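Local coordinates for putative NADH dehydrogenase/NAD(P)H nitroreductase (Parabacteroides distasonis, PDB 3M5K), which binds flavin mononucleotide and is probably an FMN-dependent oxidoreductase of the nitroreductase family, at residues Pro69-Arg72 with Met73-Glu76. Sequence-based numbering, arbitrary orientation. Where two conformers were deposited one is given.
Sequences PFAR and MLKE. With FMN (flavin mononucleotide), chain C.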
# COMPACT_ATOMS: atom_id res chain seq x y z
N PRO A 69 16.54 -12.94 10.29
CA PRO A 69 16.58 -12.20 11.55
C PRO A 69 15.32 -11.44 11.98
O PRO A 69 15.00 -11.45 13.16
CB PRO A 69 17.73 -11.22 11.32
CG PRO A 69 18.72 -12.05 10.54
CD PRO A 69 17.84 -12.87 9.59
N PHE A 70 14.57 -10.81 11.10
CA PHE A 70 13.38 -10.13 11.65
C PHE A 70 12.06 -10.82 11.36
O PHE A 70 10.97 -10.21 11.44
CB PHE A 70 13.41 -8.67 11.22
CG PHE A 70 14.68 -8.01 11.64
CD1 PHE A 70 14.89 -7.73 12.99
CD2 PHE A 70 15.70 -7.78 10.74
CE1 PHE A 70 16.07 -7.16 13.42
CE2 PHE A 70 16.89 -7.21 11.17
CZ PHE A 70 17.07 -6.90 12.52
N ALA A 71 12.14 -12.11 11.05
CA ALA A 71 10.97 -12.90 10.73
C ALA A 71 10.99 -14.23 11.48
O ALA A 71 10.53 -15.26 10.99
CB ALA A 71 10.84 -13.09 9.20
N ARG A 72 11.48 -14.20 12.72
CA ARG A 72 11.61 -15.46 13.48
C ARG A 72 10.25 -16.06 13.86
O ARG A 72 10.16 -17.27 14.12
CB ARG A 72 12.46 -15.26 14.76
CG ARG A 72 13.84 -14.70 14.57
CD ARG A 72 14.76 -15.59 13.79
NE ARG A 72 16.13 -15.11 13.93
CZ ARG A 72 17.13 -15.32 13.06
NH1 ARG A 72 16.94 -15.99 11.94
NH2 ARG A 72 18.34 -14.81 13.32
N MSE A 73 9.22 -15.22 13.86
CA MSE A 73 7.84 -15.63 14.15
C MSE A 73 7.25 -16.63 13.15
O MSE A 73 6.24 -17.28 13.44
CB MSE A 73 6.92 -14.40 14.30
CG MSE A 73 6.35 -13.81 13.01
SE MSE A 73 7.73 -12.96 11.97
CE MSE A 73 7.89 -11.33 13.03
N LEU A 74 7.90 -16.77 11.99
CA LEU A 74 7.50 -17.79 11.01
C LEU A 74 7.50 -19.21 11.63
O LEU A 74 6.76 -20.08 11.19
CB LEU A 74 8.41 -17.77 9.77
CG LEU A 74 8.13 -16.61 8.82
CD1 LEU A 74 9.25 -16.48 7.78
CD2 LEU A 74 6.76 -16.78 8.16
N LYS A 75 8.34 -19.41 12.64
CA LYS A 75 8.38 -20.70 13.36
C LYS A 75 7.12 -20.95 14.18
O LYS A 75 6.81 -22.10 14.50
CB LYS A 75 9.60 -20.76 14.28
CG LYS A 75 10.42 -21.99 14.05
CD LYS A 75 11.78 -21.93 14.71
CE LYS A 75 12.83 -22.61 13.83
NZ LYS A 75 14.14 -22.57 14.52
N GLU A 76 6.41 -19.87 14.49
CA GLU A 76 5.25 -19.89 15.37
C GLU A 76 3.91 -19.64 14.67
O GLU A 76 2.93 -19.30 15.31
CB GLU A 76 5.42 -18.85 16.48
CG GLU A 76 6.79 -18.90 17.19
CD GLU A 76 7.11 -20.27 17.78
OE1 GLU A 76 6.17 -21.05 18.10
OE2 GLU A 76 8.33 -20.59 17.92
N1 FMN C . 8.30 -6.09 11.05
C2 FMN C . 9.09 -7.17 11.41
O2 FMN C . 8.90 -7.79 12.46
N3 FMN C . 10.11 -7.59 10.58
C4 FMN C . 10.42 -6.95 9.40
O4 FMN C . 11.34 -7.39 8.72
C4A FMN C . 9.64 -5.84 9.02
N5 FMN C . 9.92 -5.13 7.84
C5A FMN C . 9.00 -4.18 7.41
C6 FMN C . 9.18 -3.62 6.15
C7 FMN C . 8.27 -2.69 5.62
C7M FMN C . 8.60 -2.19 4.21
C8 FMN C . 7.12 -2.32 6.39
C8M FMN C . 6.06 -1.34 5.93
C9 FMN C . 6.95 -2.87 7.65
C9A FMN C . 7.89 -3.81 8.20
N10 FMN C . 7.75 -4.37 9.50
C10 FMN C . 8.57 -5.43 9.86
C1' FMN C . 6.66 -3.98 10.46
C2' FMN C . 7.03 -2.65 11.13
O2' FMN C . 7.95 -2.86 12.20
C3' FMN C . 5.77 -1.93 11.66
O3' FMN C . 4.87 -1.63 10.60
C4' FMN C . 6.10 -0.69 12.48
O4' FMN C . 6.82 -1.03 13.67
C5' FMN C . 4.82 0.06 12.82
O5' FMN C . 3.97 -0.72 13.63
P FMN C . 2.46 -1.12 13.22
O1P FMN C . 1.69 0.18 13.04
O2P FMN C . 2.45 -2.00 11.97
O3P FMN C . 1.92 -1.95 14.36
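Met-73, a selenomethionine, folds back over the backbone of Ala-71 and ends beside the flavin. In the conformer described, one of two modelled, SE lies 3.5 Å from Ala-71 CA. With chi1 at 84°, CG is flanked by both N and C of its own backbone, and two further bends curl the chain. In this conformer the bends carry CE back toward Phe-70, to within 3.6 Å of Phe-70 O. The same methyl is then 3.7 Å from FMN O2.

Phe-70 O has a polar partner as well. It accepts a hydrogen bond of 2.9 Å from FMN N3, with an N-H...O angle of 157°. Phe-70 CB lies 3.5 Å from both N3 and O4 of FMN, displaced to one side of the ring plane.

Leu-74 CD1 meets Ala-71 CB at 4.0 Å. Its side chain also packs on Leu-61 and Met-64 of helix 58-67 and on Val-146 of strand 141-150. Ala-71 CB thus touches both Met-73 and Leu-74.

The CA-CB bond of Arg-72 points away from residues 73-76, though CB stays in contact with Met-73 N. Its guanidinium lies with one face over Pro-69 CA, and NH1 is hydrogen-bonded to Ala-65 O of helix 58-67. Lys-75 reaches Glu-66 in a salt bridge.

The backbone holds the turn through Leu-74 N to Ala-71 O and Lys-75 N to Arg-72 O, both 3.2 Å, followed by Glu-76 N to Met-73 O. These are the successive i+3 to i bonds of a short 3-10 helical segment between helix 58-67 and strand 79-86. It forms part of the FMN pocket at the pyrimidine end of the isoalloxazine ring.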